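Local coordinates for protein 2,3,4,5-tetrahydropyridine-2,6-dicarboxylate N-succinyltransferase (Campylobacter jejuni, PDB 2RIJ) that probably catalyses transfer of a succinyl group from succinyl-CoA to tetrahydrodipicolinate, a step of the succinylase route to lysine, at residues N312-A317 / A374-A379; P340-N343 / I348-G351; F362-D365 / A370-V373. One frame throughout, in Å; residues are numbered along the deposited sequence. Where two conformers were deposited one is given.

Contact 1 of 3, residues N312-A317 / A374-A379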
ATOM      1  N   ASN A 312      26.201   5.233  14.289  1.00 23.11           N
ATOM      2  CA  ASN A 312      25.091   4.460  14.806  1.00 23.64           C
ATOM      3  C   ASN A 312      23.884   4.296  13.902  1.00 21.26           C
ATOM      4  O   ASN A 312      22.726   4.299  14.387  1.00 20.34           O
ATOM      5  CB  ASN A 312      24.634   5.082  16.119  1.00 25.34           C
ATOM      6  CG  ASN A 312      25.778   5.266  17.109  1.00 32.10           C
ATOM      7  OD1 ASN A 312      26.083   6.372  17.512  1.00 40.64           O
ATOM      8  ND2 ASN A 312      26.379   4.177  17.510  1.00 30.88           N
ATOM      9  N   CYS A 313      24.125   4.161  12.603  1.00 22.20           N
ATOM     10  CA  CYS A 313      23.059   3.924  11.661  1.00 22.08           C
ATOM     11  C   CYS A 313      22.897   2.429  11.398  1.00 22.28           C
ATOM     12  O   CYS A 313      23.850   1.666  11.486  1.00 22.66           O
ATOM     13  CB  CYS A 313      23.300   4.639  10.342  1.00 22.97           C
ATOM     14  SG  CYS A 313      23.250   6.443  10.426  1.00 23.22           S
ATOM     15  N   ILE A 314      21.678   2.036  11.057  1.00 20.50           N
ATOM     16  CA  ILE A 314      21.356   0.650  10.739  1.00 20.68           C
ATOM     17  C   ILE A 314      20.661   0.610   9.402  1.00 22.50           C
ATOM     18  O   ILE A 314      19.749   1.395   9.145  1.00 22.45           O
ATOM     19  CB  ILE A 314      20.441   0.026  11.760  1.00 22.73           C
ATOM     20  CG1 ILE A 314      21.088   0.032  13.149  1.00 28.71           C
ATOM     21  CG2 ILE A 314      20.052  -1.432  11.352  1.00 20.97           C
ATOM     22  CD1 ILE A 314      20.141  -0.508  14.175  1.00 31.01           C
ATOM     23  N   VAL A 315      21.144  -0.262   8.529  1.00 19.26           N
ATOM     24  CA  VAL A 315      20.464  -0.588   7.268  1.00 20.93           C
ATOM     25  C   VAL A 315      20.068  -2.051   7.389  1.00 20.18           C
ATOM     26  O   VAL A 315      20.910  -2.943   7.524  1.00 22.98           O
ATOM     27  CB  VAL A 315      21.326  -0.352   6.041  1.00 20.02           C
ATOM     28  CG1 VAL A 315      20.588  -0.735   4.750  1.00 19.07           C
ATOM     29  CG2 VAL A 315      21.778   1.128   5.940  1.00 19.02           C
ATOM     30  N   ASP A 316      18.774  -2.294   7.362  1.00 19.90           N
ATOM     31  CA  ASP A 316      18.302  -3.699   7.508  1.00 23.91           C
ATOM     32  C   ASP A 316      18.752  -4.573   6.315  1.00 21.96           C
ATOM     33  O   ASP A 316      18.917  -4.100   5.155  1.00 20.53           O
ATOM     34  CB  ASP A 316      16.777  -3.775   7.583  1.00 23.28           C
ATOM     35  CG  ASP A 316      16.197  -3.431   8.975  1.00 27.54           C
ATOM     36  OD1 ASP A 316      16.919  -3.141   9.978  1.00 28.96           O
ATOM     37  OD2 ASP A 316      14.948  -3.463   9.038  1.00 27.84           O
ATOM     38  N   ALA A 317      18.884  -5.861   6.584  1.00 22.31           N
ATOM     39  CA  ALA A 317      19.208  -6.806   5.541  1.00 20.29           C
ATOM     40  C   ALA A 317      18.260  -6.627   4.373  1.00 22.04           C
ATOM     41  O   ALA A 317      17.036  -6.413   4.544  1.00 22.81           O
ATOM     42  CB  ALA A 317      19.150  -8.253   6.100  1.00 19.33           C
ATOM     43  N   ALA A 374      13.870   5.758  10.317  1.00 22.82           N
ATOM     44  CA  ALA A 374      13.408   5.856  11.714  1.00 23.51           C
ATOM     45  C   ALA A 374      14.602   5.998  12.667  1.00 25.21           C
ATOM     46  O   ALA A 374      15.752   6.068  12.218  1.00 21.68           O
ATOM     47  CB  ALA A 374      12.558   4.644  12.076  1.00 24.79           C
ATOM     48  N   LEU A 375      14.348   5.997  13.978  1.00 23.86           N
ATOM     49  CA  LEU A 375      15.406   6.051  14.957  1.00 25.48           C
ATOM     50  C   LEU A 375      15.985   4.660  15.211  1.00 23.55           C
ATOM     51  O   LEU A 375      15.264   3.697  15.437  1.00 22.94           O
ATOM     52  CB  LEU A 375      14.897   6.639  16.296  1.00 24.96           C
ATOM     53  CG  LEU A 375      15.839   6.657  17.493  1.00 28.70           C
ATOM     54  CD1 LEU A 375      16.915   7.735  17.347  1.00 22.23           C
ATOM     55  CD2 LEU A 375      15.021   6.770  18.817  1.00 25.37           C
ATOM     56  N   ASN A 376      17.299   4.578  15.203  1.00 23.84           N
ATOM     57  CA  ASN A 376      17.976   3.431  15.761  1.00 24.67           C
ATOM     58  C   ASN A 376      17.821   3.559  17.289  1.00 30.60           C
ATOM     59  O   ASN A 376      18.442   4.414  17.906  1.00 27.95           O
ATOM     60  CB  ASN A 376      19.432   3.420  15.350  1.00 23.03           C
ATOM     61  CG  ASN A 376      20.241   2.356  16.093  1.00 25.52           C
ATOM     62  OD1 ASN A 376      19.668   1.542  16.845  1.00 32.44           O
ATOM     63  ND2 ASN A 376      21.556   2.393  15.935  1.00 25.29           N
ATOM     64  N   LYS A 377      16.987   2.718  17.878  1.00 36.97           N
ATOM     65  CA  LYS A 377      16.699   2.829  19.311  1.00 45.85           C
ATOM     66  C   LYS A 377      17.979   2.844  20.151  1.00 49.17           C
ATOM     67  O   LYS A 377      18.111   3.680  21.057  1.00 53.39           O
ATOM     68  CB  LYS A 377      15.744   1.722  19.761  1.00 46.95           C
ATOM     69  CG  LYS A 377      14.449   1.581  18.907  1.00 54.30           C
ATOM     70  CD  LYS A 377      13.635   2.880  18.734  1.00 60.56           C
ATOM     71  CE  LYS A 377      12.481   2.730  17.675  1.00 65.47           C
ATOM     72  NZ  LYS A 377      12.709   3.348  16.270  1.00 54.57           N
ATOM     73  N   LYS A 378      18.947   1.991  19.821  1.00 51.29           N
ATOM     74  CA  LYS A 378      20.268   2.029  20.515  1.00 53.15           C
ATOM     75  C   LYS A 378      21.055   3.366  20.421  1.00 55.31           C
ATOM     76  O   LYS A 378      21.931   3.611  21.260  1.00 57.40           O
ATOM     77  CB  LYS A 378      21.209   0.896  20.049  1.00 52.77           C
ATOM     78  CG  LYS A 378      20.575  -0.477  19.796  1.00 54.28           C
ATOM     79  CD  LYS A 378      19.472  -0.827  20.767  1.00 51.58           C
ATOM     80  N   ALA A 379      20.768   4.214  19.427  1.00 56.46           N
ATOM     81  CA  ALA A 379      21.554   5.451  19.196  1.00 58.03           C
ATOM     82  C   ALA A 379      21.248   6.595  20.198  1.00 60.83           C
ATOM     83  O   ALA A 379      22.115   7.464  20.441  1.00 60.04           O
ATOM     84  CB  ALA A 379      21.379   5.947  17.767  1.00 55.00           C
TER

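Contact 2 of 3, residues P340-N343 / I348-G351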
ATOM      1  N   PRO A 340      20.810  18.073  15.373  1.00 27.88           N
ATOM      2  CA  PRO A 340      20.247  19.361  15.698  1.00 28.94           C
ATOM      3  C   PRO A 340      20.203  20.371  14.565  1.00 26.31           C
ATOM      4  O   PRO A 340      19.368  21.233  14.613  1.00 31.10           O
ATOM      5  CB  PRO A 340      21.117  19.857  16.846  1.00 31.21           C
ATOM      6  CG  PRO A 340      22.245  19.041  16.896  1.00 33.44           C
ATOM      7  CD  PRO A 340      22.003  17.770  16.160  1.00 29.95           C
ATOM      8  N   TYR A 341      21.061  20.274  13.554  1.00 24.49           N
ATOM      9  CA  TYR A 341      20.982  21.237  12.457  1.00 26.82           C
ATOM     10  C   TYR A 341      20.045  20.811  11.342  1.00 29.21           C
ATOM     11  O   TYR A 341      19.686  21.616  10.486  1.00 30.44           O
ATOM     12  CB  TYR A 341      22.367  21.522  11.905  1.00 30.02           C
ATOM     13  CG  TYR A 341      23.156  22.430  12.801  1.00 30.31           C
ATOM     14  CD1 TYR A 341      23.734  21.968  13.963  1.00 34.55           C
ATOM     15  CD2 TYR A 341      23.300  23.783  12.481  1.00 38.12           C
ATOM     16  CE1 TYR A 341      24.479  22.863  14.805  1.00 36.61           C
ATOM     17  CE2 TYR A 341      24.014  24.648  13.272  1.00 44.46           C
ATOM     18  CZ  TYR A 341      24.611  24.203  14.444  1.00 39.47           C
ATOM     19  OH  TYR A 341      25.332  25.148  15.222  1.00 48.10           O
ATOM     20  N   PHE A 342      19.655  19.541  11.325  1.00 25.37           N
ATOM     21  CA  PHE A 342      18.821  19.087  10.245  1.00 24.02           C
ATOM     22  C   PHE A 342      17.357  19.498  10.434  1.00 25.55           C
ATOM     23  O   PHE A 342      16.800  19.463  11.549  1.00 25.11           O
ATOM     24  CB  PHE A 342      18.918  17.583  10.098  1.00 24.37           C
ATOM     25  CG  PHE A 342      18.380  17.078   8.785  1.00 25.02           C
ATOM     26  CD1 PHE A 342      19.116  17.203   7.619  1.00 25.41           C
ATOM     27  CD2 PHE A 342      17.143  16.489   8.716  1.00 24.35           C
ATOM     28  CE1 PHE A 342      18.609  16.712   6.392  1.00 25.36           C
ATOM     29  CE2 PHE A 342      16.640  15.991   7.503  1.00 31.98           C
ATOM     30  CZ  PHE A 342      17.362  16.109   6.356  1.00 24.25           C
ATOM     31  N   ASN A 343      16.718  19.825   9.319  1.00 25.68           N
ATOM     32  CA  ASN A 343      15.346  20.268   9.332  1.00 28.89           C
ATOM     33  C   ASN A 343      14.420  19.086   9.019  1.00 29.45           C
ATOM     34  O   ASN A 343      14.336  18.636   7.867  1.00 31.04           O
ATOM     35  CB  ASN A 343      15.182  21.386   8.313  1.00 28.77           C
ATOM     36  CG  ASN A 343      13.866  22.107   8.450  1.00 38.27           C
ATOM     37  OD1 ASN A 343      13.012  21.730   9.251  1.00 43.65           O
ATOM     38  ND2 ASN A 343      13.685  23.141   7.650  1.00 47.51           N
ATOM     39  N   ILE A 348       8.684  12.994   3.707  1.00 27.34           N
ATOM     40  CA  ILE A 348       9.385  12.145   2.764  1.00 28.32           C
ATOM     41  C   ILE A 348      10.725  12.750   2.410  1.00 26.85           C
ATOM     42  O   ILE A 348      10.803  13.876   1.995  1.00 24.71           O
ATOM     43  CB  ILE A 348       8.560  11.917   1.470  1.00 27.78           C
ATOM     44  CG1 ILE A 348       7.340  11.059   1.782  1.00 32.58           C
ATOM     45  CG2 ILE A 348       9.396  11.236   0.381  1.00 25.98           C
ATOM     46  CD1 ILE A 348       6.373  11.053   0.646  1.00 34.21           C
ATOM     47  N   TYR A 349      11.775  11.959   2.532  1.00 27.64           N
ATOM     48  CA  TYR A 349      13.125  12.389   2.172  1.00 26.63           C
ATOM     49  C   TYR A 349      13.782  11.416   1.224  1.00 25.83           C
ATOM     50  O   TYR A 349      13.646  10.189   1.348  1.00 26.09           O
ATOM     51  CB  TYR A 349      13.985  12.497   3.431  1.00 26.03           C
ATOM     52  CG  TYR A 349      13.496  13.483   4.427  1.00 23.64           C
ATOM     53  CD1 TYR A 349      12.477  13.163   5.322  1.00 26.07           C
ATOM     54  CD2 TYR A 349      14.051  14.747   4.491  1.00 26.58           C
ATOM     55  CE1 TYR A 349      12.025  14.081   6.234  1.00 29.51           C
ATOM     56  CE2 TYR A 349      13.602  15.667   5.400  1.00 30.82           C
ATOM     57  CZ  TYR A 349      12.587  15.327   6.266  1.00 28.46           C
ATOM     58  OH  TYR A 349      12.153  16.260   7.158  1.00 28.55           O
ATOM     59  N   LYS A 350      14.525  11.970   0.270  1.00 22.97           N
ATOM     60  CA  LYS A 350      15.381  11.173  -0.578  1.00 24.58           C
ATOM     61  C   LYS A 350      16.618  10.759   0.206  1.00 25.33           C
ATOM     62  O   LYS A 350      17.110  11.518   1.055  1.00 24.80           O
ATOM     63  CB  LYS A 350      15.800  11.970  -1.794  1.00 24.11           C
ATOM     64  CG  LYS A 350      14.664  12.114  -2.765  1.00 30.01           C
ATOM     65  CD  LYS A 350      15.096  12.797  -4.045  1.00 35.69           C
ATOM     66  CE  LYS A 350      14.252  12.278  -5.232  1.00 51.10           C
ATOM     67  N   GLY A 351      17.121   9.561  -0.069  1.00 24.98           N
ATOM     68  CA  GLY A 351      18.421   9.136   0.485  1.00 24.55           C
ATOM     69  C   GLY A 351      19.463  10.240   0.563  1.00 24.30           C
ATOM     70  O   GLY A 351      20.027  10.486   1.604  1.00 21.56           O
TER

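Contact 3 of 3, residues F362-D365 / A370-V373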
ATOM      1  N   PHE A 362      17.208   2.482   8.601  1.00 20.86           N
ATOM      2  CA  PHE A 362      16.530   2.271   7.333  1.00 19.24           C
ATOM      3  C   PHE A 362      15.929   0.853   7.323  1.00 22.15           C
ATOM      4  O   PHE A 362      16.603  -0.153   7.550  1.00 21.77           O
ATOM      5  CB  PHE A 362      17.460   2.456   6.117  1.00 19.07           C
ATOM      6  CG  PHE A 362      18.005   3.867   5.963  1.00 18.89           C
ATOM      7  CD1 PHE A 362      17.273   4.819   5.284  1.00 21.19           C
ATOM      8  CD2 PHE A 362      19.227   4.243   6.524  1.00 20.33           C
ATOM      9  CE1 PHE A 362      17.749   6.115   5.136  1.00 24.30           C
ATOM     10  CE2 PHE A 362      19.712   5.543   6.355  1.00 19.87           C
ATOM     11  CZ  PHE A 362      18.977   6.456   5.666  1.00 21.63           C
ATOM     12  N   ARG A 363      14.636   0.814   7.104  1.00 20.08           N
ATOM     13  CA  ARG A 363      13.858  -0.438   7.146  1.00 21.97           C
ATOM     14  C   ARG A 363      12.691  -0.361   6.196  1.00 21.12           C
ATOM     15  O   ARG A 363      12.387   0.698   5.652  1.00 22.56           O
ATOM     16  CB  ARG A 363      13.422  -0.726   8.570  1.00 23.12           C
ATOM     17  CG  ARG A 363      12.687   0.382   9.276  1.00 26.18           C
ATOM     18  CD  ARG A 363      12.359  -0.101  10.690  1.00 28.49           C
ATOM     19  NE  ARG A 363      11.666   0.915  11.483  1.00 38.07           N
ATOM     20  CZ  ARG A 363      10.371   1.203  11.360  1.00 44.78           C
ATOM     21  NH1 ARG A 363       9.606   0.568  10.465  1.00 40.62           N
ATOM     22  NH2 ARG A 363       9.832   2.133  12.150  1.00 40.36           N
ATOM     23  N   GLN A 364      12.107  -1.517   5.892  1.00 24.58           N
ATOM     24  CA  GLN A 364      10.874  -1.574   5.125  1.00 27.88           C
ATOM     25  C   GLN A 364       9.696  -1.921   6.019  1.00 25.28           C
ATOM     26  O   GLN A 364       9.798  -2.793   6.886  1.00 25.00           O
ATOM     27  CB  GLN A 364      10.951  -2.610   4.001  1.00 30.04           C
ATOM     28  CG  GLN A 364       9.749  -2.510   3.036  1.00 32.77           C
ATOM     29  CD  GLN A 364      10.034  -3.005   1.597  1.00 35.63           C
ATOM     30  OE1 GLN A 364      11.033  -3.668   1.345  1.00 45.86           O
ATOM     31  NE2 GLN A 364       9.143  -2.660   0.660  1.00 45.97           N
ATOM     32  N   ASP A 365       8.576  -1.219   5.837  1.00 22.65           N
ATOM     33  CA  ASP A 365       7.350  -1.586   6.530  1.00 22.06           C
ATOM     34  C   ASP A 365       6.798  -2.824   5.837  1.00 22.52           C
ATOM     35  O   ASP A 365       6.492  -2.802   4.668  1.00 20.81           O
ATOM     36  CB  ASP A 365       6.357  -0.440   6.519  1.00 24.34           C
ATOM     37  CG  ASP A 365       5.102  -0.728   7.364  1.00 26.46           C
ATOM     38  OD1 ASP A 365       4.419  -1.752   7.169  1.00 29.72           O
ATOM     39  OD2 ASP A 365       4.792   0.090   8.208  1.00 43.99           O
ATOM     40  N   ALA A 370       6.123   0.329   2.543  1.00 22.20           N
ATOM     41  CA  ALA A 370       6.806   1.653   2.521  1.00 23.94           C
ATOM     42  C   ALA A 370       8.262   1.547   3.005  1.00 27.35           C
ATOM     43  O   ALA A 370       8.564   0.842   3.980  1.00 23.84           O
ATOM     44  CB  ALA A 370       6.093   2.692   3.385  1.00 21.58           C
HETATM   45  N   MSE A 371       9.143   2.294   2.350  1.00 22.95           N
HETATM   46  CA  MSE A 371      10.496   2.474   2.861  1.00 25.18           C
HETATM   47  C   MSE A 371      10.474   3.519   3.970  1.00 22.94           C
HETATM   48  O   MSE A 371       9.929   4.632   3.806  1.00 22.80           O
HETATM   49  CB  MSE A 371      11.454   2.876   1.744  1.00 27.29           C
HETATM   50  CG  MSE A 371      11.600   1.855   0.657  1.00 31.65           C
HETATM   51 SE   MSE A 371      12.397   0.232   1.335  0.75 40.56          SE
HETATM   52  CE  MSE A 371      14.204   0.733   1.531  1.00 37.15           C
ATOM     53  N   ILE A 372      11.047   3.147   5.104  1.00 22.60           N
ATOM     54  CA  ILE A 372      11.071   4.031   6.289  0.50 21.72           C
ATOM     55  C   ILE A 372      12.484   4.429   6.689  1.00 22.35           C
ATOM     56  O   ILE A 372      13.409   3.649   6.599  1.00 23.27           O
ATOM     57  CB  ILE A 372      10.348   3.365   7.511  0.50 23.57           C
ATOM     58  CG1 ILE A 372       8.830   3.399   7.303  0.50 22.41           C
ATOM     59  CG2 ILE A 372      10.737   4.041   8.868  0.50 21.73           C
ATOM     60  CD1 ILE A 372       8.088   2.355   8.111  0.50 20.62           C
ATOM     61  N   VAL A 373      12.641   5.668   7.138  1.00 20.59           N
ATOM     62  CA  VAL A 373      13.811   6.070   7.888  1.00 23.62           C
ATOM     63  C   VAL A 373      13.319   6.429   9.313  1.00 22.38           C
ATOM     64  O   VAL A 373      12.403   7.255   9.474  1.00 21.06           O
ATOM     65  CB  VAL A 373      14.646   7.179   7.242  1.00 22.00           C
ATOM     66  CG1 VAL A 373      13.825   8.513   7.012  1.00 24.35           C
ATOM     67  CG2 VAL A 373      15.911   7.392   8.082  1.00 22.55           C
TER

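Contact 1 of 3, residues N312-A317 / A374-A379
Asn376 ND2 donates to the backbone carbonyl Asn312 O over 2.7 Å, and the bond is almost straight, with an N-H...O angle of 175°. The carbonyl oxygen lies in the plane of the Asn376 amide. The amide nitrogen, however, sits well above the plane of the Asn312 carbonyl, so the bond is ideal for the donor rather than for the acceptor. With CG anti to the backbone N (chi1 171°), the Asn376 side chain is carried out to the turn that leads into strand 314-315.

The other end of the same amide works within its own segment. Asn376 is the N-cap of the short helix 377-380, and Asn376 OD1 accepts from Lys378 N at 3.1 Å, a bent and weak capping bond. Ile314 crosses the Asn376 side chain at about a right angle, and Ile314 CD1 comes to 3.4 Å from Asn376 CG. Beyond the amide, Asn312 CB meets Ala379 CB, methyl against methylene, at 3.7 Å.

Strand 314-315 belongs to the hexapeptide-repeat region, a left-handed parallel beta-helix in this family. The contact therefore joins a late coil to the C-terminal helix. Held firmly at ND2 and weakly at OD1, with Ile314 packed across it, the Asn376 amide probably has little freedom to flip.

Contact 2 of 3, residues P340-N343 / I348-G351
Phe342 lies in the irregular connection between helix 332-338 and strand 348-350, and its ring meets that of Tyr349, a residue of the strand into which the connection runs. The two backbones stay well separated, the closest alpha carbons being Asn343 CA and Tyr349 CA at 10.9 Å, so the rings have to bridge the gap. Phe342 CG is anti to its own backbone N (chi1 -165°), whereas Tyr349 CG lies anti to the carbonyl carbon (chi1 -61°). The two side chains reach past each other in opposite directions.

Contact is made by the outer parts of the rings. Phe342 CE2 is 3.7 Å from Tyr349 CE2, and Phe342 CZ is 3.9 Å from the same tyrosine carbon. The Tyr349 carbon approaches the edge of the phenylalanine ring, near its plane. The ring planes are inclined at 46° and the centroids are 5.8 Å apart, an oblique apolar pairing.

Strand 348-350 is the outermost strand of its sheet within this chain and pairs with strand 326-329, where Tyr349 is hydrogen-bonded through its backbone to Phe327. The Tyr349 side chain leaves the sheet on the side of the connection, Ile348 and Lys350 on the opposite side, where Ile348 packs on Ile348 of a third subunit. Lys350 is predicted to bind succinyl-CoA.

At the phenol end, Asn343 O comes near the plane of the tyrosine ring, 3.3 Å from Tyr349 OH, without forming a hydrogen bond. Tyr349 OH accepts a hydrogen bond from Lys346 N, within the same connection, and Phe344 packs on Tyr349 while making an edge-to-face pair with Phe342.

Contact 3 of 3, residues F362-D365 / A370-V373
Arg363 carries its CG between the backbone N and the carbonyl carbon (chi1 53°), then runs extended to NE, and the turn at chi4 (78°) lays the guanidinium across Ile372. In the Ile372 conformer given, one of two deposited, Ile372 CG2 sits over the centre of that flat group, 3.8 Å from Arg363 CZ; the second conformer makes the detail of this packing less certain. Ile372 CG2 so covers one face of the guanidinium of Arg363, a residue predicted to bind succinyl-CoA. Asp316, just after strand 314-315, packs with its carboxylate against Arg363 CB.

Strands 360-364 and 371-375 form an antiparallel beta hairpin. Arg363 and Ile372 are a hydrogen-bonded pair, with Arg363 N to Ile372 O at 3.1 Å and Ile372 N to Arg363 O at 2.8 Å. A further backbone bond, Asp365 N to Ala370 O at 2.8 Å, continues the pairing just beyond the strands, toward the hairpin's loop. There Asp365 OD1 accepts from both Ile367 N, an Asx turn, and Ser368 N.

On the other sheet face, Phe362 and Val373 lie side by side and point the same way. Val373 CG2, anti to its backbone N, makes a CH-pi contact 4.1 Å from the Phe362 ring centroid, over the face but displaced toward the rim. Farther along, selenomethionine Met371 bends back so that Met371 SE is 4.0 Å from Gln364 CD. Gln364 NE2 donates to Gly369 O, and the same side chain meets Gln364 of neighbouring subunits.

In the fold
Following the chain from the N terminus, the coils of the left-handed beta-helix lead to strand 314-315, where contact 1 opens; it closes only at 374-379, a loop of 56 residues. Both other contacts fall within that span. Contact 2 closes first, across the irregular connection from helix 332-338 into strand 348-350, and contact 3 then closes the hairpin. These two follow in series. Strand 360-364 pairs with 314-315, so contacts 1 and 3 touch, whereas contact 2 touches neither, lying by the edge strand 348-350, about 5 Å from contact 3 at the nearest atoms. Contact 1 ties the chain's end to the coil, contact 3 joins the hairpin strands, and contact 2 packs the connection onto the edge strand.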